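Local coordinates for protein AtFKBP42 (Arabidopsis thaliana, PDB 2F4E) that belongs to the FKBP-type peptidyl-prolyl isomerase family, is involved in regulating MDR-type ABC transporters, and probably regulates cell elongation and orientation, at residues D87-Q92 with E152-G157; V51-I56 with V113-S118; L130-E135 with S139-P144. All blocks are in the same frame, centred on the assembly; numbering follows the deposited sequence.

Interaction 1: residues D87-Q92 with E152-G157; sequences DTWHEQ and EVEVIG
W89, carried on the loop that follows strand 84-87, lays the benzo end of its indole against E152 and E154 of strand 149-158. With CG anti to the carbonyl carbon (chi1 -82°), CB directs the ring out of the loop and across to the strand. On the benzo ring, CZ2 comes first, at 3.6 Å from OE1 of E154 and 3.7 Å from CB of the same residue. CH2 follows, 3.8 Å from E152 O, with E154 CB slightly farther off. At the far corner, W89 CZ3 lies 3.6 Å from E152 O. Both oxygens sit at the edge of the indole, near its plane, and the E154 carboxylate is turned 54° from that plane. H73 stacks on the tryptophan ring, while R121 forms a salt bridge with E154 OE1 and R75 one with E152 OE1. The base of the loop is held by an Asx motif, in which D87 OD1 accepts from H90 N at 2.9 Å. The C-H at CZ2 points towards a carboxylate oxygen while E152 O lies beside the CZ3-CH2 edge, contacts likely to be mildly attractive for a positively polarised aromatic rim, although the E154 carboxylate has its stronger partner in R121.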
loop_
_atom_site.group_PDB
_atom_site.type_symbol
_atom_site.label_atom_id
_atom_site.label_comp_id
_atom_site.label_asym_id
_atom_site.label_seq_id
_atom_site.Cartn_x
_atom_site.Cartn_y
_atom_site.Cartn_z
ATOM N N ASP A 87 -10.828 3.296 -0.034
ATOM C CA ASP A 87 -10.477 4.677 -0.371
ATOM C C ASP A 87 -10.529 5.523 0.898
ATOM O O ASP A 87 -11.569 6.094 1.226
ATOM C CB ASP A 87 -11.479 5.239 -1.387
ATOM C CG ASP A 87 -10.976 6.493 -2.084
ATOM O OD1 ASP A 87 -10.405 7.380 -1.420
ATOM O OD2 ASP A 87 -11.167 6.603 -3.307
ATOM N N THR A 88 -9.413 5.599 1.619
ATOM C CA THR A 88 -9.369 6.384 2.849
ATOM C C THR A 88 -9.562 7.874 2.625
ATOM O O THR A 88 -10.006 8.561 3.526
ATOM C CB THR A 88 -8.054 6.157 3.632
ATOM O OG1 THR A 88 -6.943 6.632 2.862
ATOM C CG2 THR A 88 -7.887 4.662 3.962
ATOM N N TRP A 89 -9.231 8.374 1.437
ATOM C CA TRP A 89 -9.431 9.793 1.139
ATOM C C TRP A 89 -10.919 10.105 1.091
ATOM O O TRP A 89 -11.361 11.101 1.644
ATOM C CB TRP A 89 -8.808 10.176 -0.201
ATOM C CG TRP A 89 -7.341 10.452 -0.143
ATOM C CD1 TRP A 89 -6.724 11.526 0.437
ATOM C CD2 TRP A 89 -6.303 9.656 -0.718
ATOM N NE1 TRP A 89 -5.369 11.445 0.252
ATOM C CE2 TRP A 89 -5.079 10.302 -0.455
ATOM C CE3 TRP A 89 -6.285 8.449 -1.433
ATOM C CZ2 TRP A 89 -3.849 9.794 -0.877
ATOM C CZ3 TRP A 89 -5.062 7.936 -1.854
ATOM C CH2 TRP A 89 -3.860 8.610 -1.574
ATOM N N HIS A 90 -11.688 9.251 0.426
ATOM C CA HIS A 90 -13.120 9.475 0.331
ATOM C C HIS A 90 -13.753 9.474 1.716
ATOM O O HIS A 90 -14.557 10.345 2.028
ATOM C CB HIS A 90 -13.788 8.412 -0.551
ATOM C CG HIS A 90 -15.274 8.574 -0.654
ATOM N ND1 HIS A 90 -15.860 9.683 -1.217
ATOM C CD2 HIS A 90 -16.284 7.777 -0.234
ATOM C CE1 HIS A 90 -17.178 9.566 -1.139
ATOM N NE2 HIS A 90 -17.460 8.420 -0.548
ATOM N N GLU A 91 -13.383 8.515 2.558
ATOM C CA GLU A 91 -13.976 8.456 3.891
ATOM C C GLU A 91 -13.281 9.346 4.908
ATOM O O GLU A 91 -13.557 9.267 6.107
ATOM C CB GLU A 91 -14.028 7.013 4.403
ATOM C CG GLU A 91 -12.689 6.326 4.582
ATOM C CD GLU A 91 -12.820 5.000 5.342
ATOM O OE1 GLU A 91 -13.548 4.975 6.356
ATOM O OE2 GLU A 91 -12.195 3.987 4.952
ATOM N N GLN A 92 -12.391 10.205 4.423
ATOM C CA GLN A 92 -11.668 11.139 5.279
ATOM C C GLN A 92 -11.162 10.452 6.541
ATOM O O GLN A 92 -11.327 10.977 7.634
ATOM C CB GLN A 92 -12.597 12.284 5.691
ATOM C CG GLN A 92 -13.412 12.875 4.557
ATOM C CD GLN A 92 -14.337 13.986 5.023
ATOM O OE1 GLN A 92 -15.210 13.775 5.870
ATOM N NE2 GLN A 92 -14.146 15.179 4.472
ATOM N N GLU A 152 -2.640 2.781 -4.142
ATOM C CA GLU A 152 -2.178 4.119 -4.428
ATOM C C GLU A 152 -2.055 4.630 -3.009
ATOM O O GLU A 152 -3.056 4.980 -2.376
ATOM C CB GLU A 152 -3.224 4.920 -5.198
ATOM C CG GLU A 152 -2.734 6.306 -5.587
ATOM C CD GLU A 152 -3.846 7.258 -6.023
ATOM O OE1 GLU A 152 -5.010 6.840 -6.164
ATOM O OE2 GLU A 152 -3.542 8.451 -6.237
ATOM N N VAL A 153 -0.835 4.637 -2.495
ATOM C CA VAL A 153 -0.623 5.074 -1.126
ATOM C C VAL A 153 0.217 6.333 -0.918
ATOM O O VAL A 153 1.221 6.556 -1.589
ATOM C CB VAL A 153 -0.012 3.931 -0.280
ATOM C CG1 VAL A 153 1.224 3.381 -0.969
ATOM C CG2 VAL A 153 0.344 4.438 1.104
ATOM N N GLU A 154 -0.221 7.158 0.022
ATOM C CA GLU A 154 0.502 8.367 0.360
ATOM C C GLU A 154 0.740 8.371 1.862
ATOM O O GLU A 154 -0.207 8.378 2.656
ATOM C CB GLU A 154 -0.268 9.626 -0.052
ATOM C CG GLU A 154 0.464 10.883 0.372
ATOM C CD GLU A 154 -0.164 12.157 -0.143
ATOM O OE1 GLU A 154 -1.050 12.081 -1.018
ATOM O OE2 GLU A 154 0.239 13.235 0.343
ATOM N N VAL A 155 2.013 8.360 2.237
ATOM C CA VAL A 155 2.401 8.350 3.634
ATOM C C VAL A 155 2.352 9.743 4.252
ATOM O O VAL A 155 3.059 10.651 3.830
ATOM C CB VAL A 155 3.834 7.781 3.808
ATOM C CG1 VAL A 155 4.175 7.664 5.271
ATOM C CG2 VAL A 155 3.951 6.429 3.127
ATOM N N ILE A 156 1.490 9.906 5.245
ATOM C CA ILE A 156 1.374 11.177 5.941
ATOM C C ILE A 156 2.640 11.365 6.788
ATOM O O ILE A 156 3.050 12.495 7.072
ATOM C CB ILE A 156 0.117 11.187 6.852
ATOM C CG1 ILE A 156 -1.135 11.025 5.993
ATOM C CG2 ILE A 156 0.057 12.469 7.662
ATOM C CD1 ILE A 156 -2.410 11.116 6.750
ATOM N N GLY A 157 3.249 10.254 7.184
ATOM C CA GLY A 157 4.461 10.318 7.982
ATOM C C GLY A 157 4.564 9.196 8.988
ATOM O O GLY A 157 3.571 8.523 9.250
#

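Interaction 2: residues V51-I56 with V113-S118; sequences VSKQII and VASMKS
A type I beta turn from V113 to M116, at the exit of helix 107-113, presents S115 to K53 of strand 51-55 and so joins the helix end to the sheet. K53 reaches across with CG anti to the backbone N (chi1 179°) and a bend at chi3 (69°), which swings the ammonium end to the serine. There NZ donates to S115 OG at 2.7 Å, and the methylene beside it follows, with K53 CE 3.4 Å from S115 OG. The serine hydroxyl also bonds to the carbonyl oxygen of G112, so it links the lysine to the last part of the helix. Alongside, M116 CG lies 4.0 Å from K53 NZ, while the rest of this methionine goes deeper, against V153 and V155. L47 touches both K53 and S115, and E120 offers the buried ammonium a long, weak ion pair. A leucine in place of K53 would probably leave S115 OG without its donor from the strand and deprive E120 of that distant charge. The turn itself is closed by M116 N bonding to V113 O at 2.8 Å. A short helix packed beside a curled antiparallel sheet, as here, is typical of the FKBP fold.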
loop_
_atom_site.group_PDB
_atom_site.type_symbol
_atom_site.label_atom_id
_atom_site.label_comp_id
_atom_site.label_asym_id
_atom_site.label_seq_id
_atom_site.Cartn_x
_atom_site.Cartn_y
_atom_site.Cartn_z
ATOM N N VAL A 51 5.998 -8.057 -4.488
ATOM C CA VAL A 51 5.750 -6.638 -4.273
ATOM C C VAL A 51 6.650 -5.762 -5.132
ATOM O O VAL A 51 7.856 -5.982 -5.202
ATOM C CB VAL A 51 5.970 -6.237 -2.795
ATOM C CG1 VAL A 51 5.625 -4.771 -2.600
ATOM C CG2 VAL A 51 5.123 -7.091 -1.874
ATOM N N SER A 52 6.054 -4.772 -5.790
ATOM C CA SER A 52 6.806 -3.833 -6.626
ATOM C C SER A 52 6.185 -2.444 -6.511
ATOM O O SER A 52 5.020 -2.317 -6.122
ATOM C CB SER A 52 6.827 -4.313 -8.082
ATOM O OG SER A 52 5.518 -4.424 -8.604
ATOM N N LYS A 53 6.944 -1.408 -6.863
ATOM C CA LYS A 53 6.453 -0.034 -6.709
ATOM C C LYS A 53 6.848 0.972 -7.787
ATOM O O LYS A 53 7.906 0.880 -8.397
ATOM C CB LYS A 53 6.934 0.525 -5.371
ATOM C CG LYS A 53 6.517 1.961 -5.096
ATOM C CD LYS A 53 7.093 2.505 -3.792
ATOM C CE LYS A 53 8.588 2.688 -3.879
ATOM N NZ LYS A 53 9.140 3.226 -2.622
ATOM N N GLN A 54 5.979 1.952 -7.988
ATOM C CA GLN A 54 6.180 3.050 -8.935
ATOM C C GLN A 54 5.906 4.328 -8.143
ATOM O O GLN A 54 4.810 4.499 -7.617
ATOM C CB GLN A 54 5.166 2.988 -10.071
ATOM C CG GLN A 54 5.249 1.808 -11.002
ATOM C CD GLN A 54 4.263 1.946 -12.156
ATOM O OE1 GLN A 54 3.047 1.941 -11.961
ATOM N NE2 GLN A 54 4.788 2.089 -13.360
ATOM N N ILE A 55 6.876 5.230 -8.079
ATOM C CA ILE A 55 6.704 6.475 -7.336
ATOM C C ILE A 55 6.005 7.547 -8.162
ATOM O O ILE A 55 6.369 7.810 -9.309
ATOM C CB ILE A 55 8.066 7.020 -6.842
ATOM C CG1 ILE A 55 8.657 6.059 -5.810
ATOM C CG2 ILE A 55 7.898 8.394 -6.242
ATOM C CD1 ILE A 55 10.075 6.419 -5.369
ATOM N N ILE A 56 4.991 8.160 -7.564
ATOM C CA ILE A 56 4.215 9.209 -8.219
ATOM C C ILE A 56 4.786 10.565 -7.828
ATOM O O ILE A 56 5.037 11.426 -8.675
ATOM C CB ILE A 56 2.737 9.161 -7.765
ATOM C CG1 ILE A 56 2.071 7.894 -8.298
ATOM C CG2 ILE A 56 2.003 10.442 -8.197
ATOM C CD1 ILE A 56 0.607 7.755 -7.920
ATOM N N VAL A 113 5.089 0.328 1.974
ATOM C CA VAL A 113 5.195 1.487 2.857
ATOM C C VAL A 113 6.585 1.604 3.452
ATOM O O VAL A 113 7.145 2.694 3.535
ATOM C CB VAL A 113 4.159 1.402 4.018
ATOM C CG1 VAL A 113 4.510 2.384 5.100
ATOM C CG2 VAL A 113 2.754 1.691 3.493
ATOM N N ALA A 114 7.128 0.470 3.870
ATOM C CA ALA A 114 8.453 0.429 4.474
ATOM C C ALA A 114 9.520 1.011 3.556
ATOM O O ALA A 114 10.610 1.344 4.013
ATOM C CB ALA A 114 8.820 -1.020 4.854
ATOM N N SER A 115 9.206 1.142 2.271
ATOM C CA SER A 115 10.172 1.655 1.305
ATOM C C SER A 115 9.903 3.106 0.953
ATOM O O SER A 115 10.602 3.693 0.136
ATOM C CB SER A 115 10.117 0.817 0.027
ATOM O OG SER A 115 9.071 1.264 -0.817
ATOM N N MET A 116 8.893 3.689 1.578
ATOM C CA MET A 116 8.525 5.058 1.279
ATOM C C MET A 116 9.031 6.111 2.258
ATOM O O MET A 116 9.322 5.832 3.423
ATOM C CB MET A 116 6.998 5.155 1.168
ATOM C CG MET A 116 6.396 4.319 0.054
ATOM S SD MET A 116 4.603 4.313 0.057
ATOM C CE MET A 116 4.269 5.720 -0.929
ATOM N N LYS A 117 9.126 7.336 1.760
ATOM C CA LYS A 117 9.561 8.469 2.560
ATOM C C LYS A 117 8.282 9.179 2.939
ATOM O O LYS A 117 7.224 8.867 2.408
ATOM C CB LYS A 117 10.438 9.421 1.748
ATOM C CG LYS A 117 11.752 8.827 1.315
ATOM C CD LYS A 117 12.668 9.880 0.703
ATOM C CE LYS A 117 14.013 9.273 0.379
ATOM N NZ LYS A 117 14.597 8.648 1.600
ATOM N N SER A 118 8.373 10.135 3.849
ATOM C CA SER A 118 7.196 10.866 4.286
ATOM C C SER A 118 6.719 11.807 3.199
ATOM O O SER A 118 7.525 12.520 2.595
ATOM C CB SER A 118 7.510 11.670 5.543
ATOM O OG SER A 118 6.380 12.443 5.914
#

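Interaction 3: residues L130-E135 with S139-P144; sequences LAYGKE and SFPNVP
Y132 packs against P141 and V143 within one long loop, the connection between strands 121-126 and 149-158 that in the FKBP fold borders the ligand pocket. The path begins at L130 and passes through A131 to Y132, which carries most of the contact. Here the sequence Ala-Tyr-Gly matches the segment whose tyrosine contacts ligands in FKBP relatives, so a similar place at the rim of the pocket is likely. A chi1 of -78° sets CG opposite the carbonyl carbon and carries the ring alongside V143 towards P141. The valine crosses it at about a right angle: V143 CG2 touches Y132 CD2 at 3.7 Å and makes an off-centre CH-pi contact, 4.2 Å from the ring centroid and 30° off its normal. Farther out, the phenol end meets the proline ring, Y132 OH lying 3.6 Å from P141 CG, with Y132 CZ 4.0 Å from the same carbon. A cis peptide bond precedes P141 at the bend of the returning chain. F85 of strand 84-87 touches Y132, P141 and V143 alike, anchoring the loop on the sheet. N137, in the bend between the limbs, bonds through its ND2 to P141 O and also pairs with V143 through the backbone.

At G133 the backbone has a positive phi (49°), and its amide and carbonyl groups take over from side chains. The residue is joined by a backbone hydrogen bond to M146, and a water donates to G133 O at 2.8 Å. The same water donates to P144 O at 3.0 Å, tying the two limbs together by their carbonyl groups. Last comes E135, which approaches through its backbone, E135 O standing 4.4 Å from V143 O.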
loop_
_atom_site.group_PDB
_atom_site.type_symbol
_atom_site.label_atom_id
_atom_site.label_comp_id
_atom_site.label_asym_id
_atom_site.label_seq_id
_atom_site.Cartn_x
_atom_site.Cartn_y
_atom_site.Cartn_z
ATOM N N LEU A 130 0.372 -11.896 -0.543
ATOM C CA LEU A 130 0.581 -10.941 0.533
ATOM C C LEU A 130 -0.664 -10.087 0.806
ATOM O O LEU A 130 -0.602 -9.106 1.544
ATOM C CB LEU A 130 1.791 -10.066 0.188
ATOM C CG LEU A 130 3.081 -10.863 -0.081
ATOM C CD1 LEU A 130 4.197 -9.945 -0.483
ATOM C CD2 LEU A 130 3.485 -11.646 1.155
ATOM N N ALA A 131 -1.796 -10.475 0.225
ATOM C CA ALA A 131 -3.050 -9.738 0.394
ATOM C C ALA A 131 -4.146 -10.587 1.050
ATOM O O ALA A 131 -4.005 -11.006 2.194
ATOM C CB ALA A 131 -3.518 -9.237 -0.949
ATOM N N TYR A 132 -5.236 -10.837 0.327
ATOM C CA TYR A 132 -6.341 -11.640 0.855
ATOM C C TYR A 132 -6.181 -13.129 0.510
ATOM O O TYR A 132 -7.108 -13.925 0.667
ATOM C CB TYR A 132 -7.673 -11.099 0.329
ATOM C CG TYR A 132 -8.137 -9.862 1.061
ATOM C CD1 TYR A 132 -8.788 -9.963 2.289
ATOM C CD2 TYR A 132 -7.862 -8.590 0.564
ATOM C CE1 TYR A 132 -9.148 -8.820 3.015
ATOM C CE2 TYR A 132 -8.213 -7.441 1.276
ATOM C CZ TYR A 132 -8.855 -7.563 2.501
ATOM O OH TYR A 132 -9.180 -6.437 3.228
ATOM N N GLY A 133 -4.994 -13.477 0.027
ATOM C CA GLY A 133 -4.657 -14.854 -0.297
ATOM C C GLY A 133 -5.556 -15.750 -1.130
ATOM O O GLY A 133 -6.400 -15.302 -1.904
ATOM N N LYS A 134 -5.333 -17.047 -0.955
ATOM C CA LYS A 134 -6.044 -18.104 -1.660
ATOM C C LYS A 134 -7.554 -17.959 -1.736
ATOM O O LYS A 134 -8.132 -18.097 -2.794
ATOM C CB LYS A 134 -5.712 -19.455 -1.019
ATOM C CG LYS A 134 -5.213 -20.520 -1.977
ATOM C CD LYS A 134 -4.440 -21.567 -1.204
ATOM C CE LYS A 134 -3.283 -20.903 -0.420
ATOM N NZ LYS A 134 -2.531 -21.845 0.455
ATOM N N GLU A 135 -8.190 -17.668 -0.602
ATOM C CA GLU A 135 -9.655 -17.556 -0.522
ATOM C C GLU A 135 -10.235 -16.179 -0.779
ATOM O O GLU A 135 -11.430 -16.064 -1.039
ATOM C CB GLU A 135 -10.150 -18.073 0.843
ATOM C CG GLU A 135 -9.796 -19.466 1.150
ATOM C CD GLU A 135 -10.353 -19.869 2.549
ATOM O OE1 GLU A 135 -10.598 -18.963 3.414
ATOM O OE2 GLU A 135 -10.506 -21.095 2.789
ATOM N N SER A 139 -16.922 -10.301 2.184
ATOM C CA SER A 139 -17.541 -8.990 2.011
ATOM C C SER A 139 -16.931 -7.937 2.929
ATOM O O SER A 139 -16.310 -8.258 3.937
ATOM C CB SER A 139 -19.044 -9.077 2.273
ATOM O OG SER A 139 -19.306 -9.383 3.631
ATOM N N PHE A 140 -17.134 -6.677 2.570
ATOM C CA PHE A 140 -16.619 -5.550 3.319
ATOM C C PHE A 140 -15.153 -5.759 3.719
ATOM O O PHE A 140 -14.813 -5.759 4.894
ATOM C CB PHE A 140 -17.503 -5.307 4.546
ATOM C CG PHE A 140 -18.926 -4.939 4.204
ATOM C CD1 PHE A 140 -19.205 -3.778 3.497
ATOM C CD2 PHE A 140 -19.983 -5.776 4.559
ATOM C CE1 PHE A 140 -20.508 -3.458 3.143
ATOM C CE2 PHE A 140 -21.301 -5.461 4.207
ATOM C CZ PHE A 140 -21.561 -4.304 3.499
ATOM N N PRO A 141 -14.258 -5.902 2.728
ATOM C CA PRO A 141 -14.568 -5.863 1.304
ATOM C C PRO A 141 -14.726 -7.242 0.656
ATOM O O PRO A 141 -14.350 -8.275 1.217
ATOM C CB PRO A 141 -13.376 -5.109 0.741
ATOM C CG PRO A 141 -12.267 -5.735 1.491
ATOM C CD PRO A 141 -12.797 -5.829 2.923
ATOM N N ASN A 142 -15.297 -7.243 -0.536
ATOM C CA ASN A 142 -15.456 -8.482 -1.267
ATOM C C ASN A 142 -14.261 -8.558 -2.204
ATOM O O ASN A 142 -14.170 -7.796 -3.163
ATOM C CB ASN A 142 -16.761 -8.492 -2.064
ATOM C CG ASN A 142 -16.766 -9.543 -3.167
ATOM O OD1 ASN A 142 -16.760 -9.206 -4.348
ATOM N ND2 ASN A 142 -16.775 -10.819 -2.786
ATOM N N VAL A 143 -13.323 -9.447 -1.896
ATOM C CA VAL A 143 -12.143 -9.621 -2.726
ATOM C C VAL A 143 -12.093 -11.061 -3.188
ATOM O O VAL A 143 -12.138 -11.974 -2.369
ATOM C CB VAL A 143 -10.841 -9.309 -1.954
ATOM C CG1 VAL A 143 -9.633 -9.648 -2.817
ATOM C CG2 VAL A 143 -10.811 -7.850 -1.563
ATOM N N PRO A 144 -12.023 -11.280 -4.513
ATOM C CA PRO A 144 -11.965 -12.620 -5.110
ATOM C C PRO A 144 -10.738 -13.396 -4.659
ATOM O O PRO A 144 -9.788 -12.821 -4.138
ATOM C CB PRO A 144 -11.920 -12.327 -6.609
ATOM C CG PRO A 144 -12.692 -11.060 -6.728
ATOM C CD PRO A 144 -12.161 -10.255 -5.564
HETATM O O HOH W 1 -7.059 -12.724 -2.795
#

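How the interactions relate
From the N terminus, strand 51-55 opens interaction 2, whose loop closes when the chain leaves helix 107-113 and reaches 113-118. Before that, 87-92 has already opened interaction 1, which closes only at 152-157, so the two loops cross. Interaction 3 is a short closure, 130-135 with 139-144, nested inside the span of interaction 1 and in series with interaction 2. Interactions 1 and 2 touch in the core, where V155 CG2 lies 3.8 Å from M116 SD. Interactions 2 and 3 also meet, through V51 and L130. Interactions 1 and 2 tie the same sheet to the loop after strand 84-87 and to the helix end, while interaction 3 closes the long loop before strand 149-158 on itself.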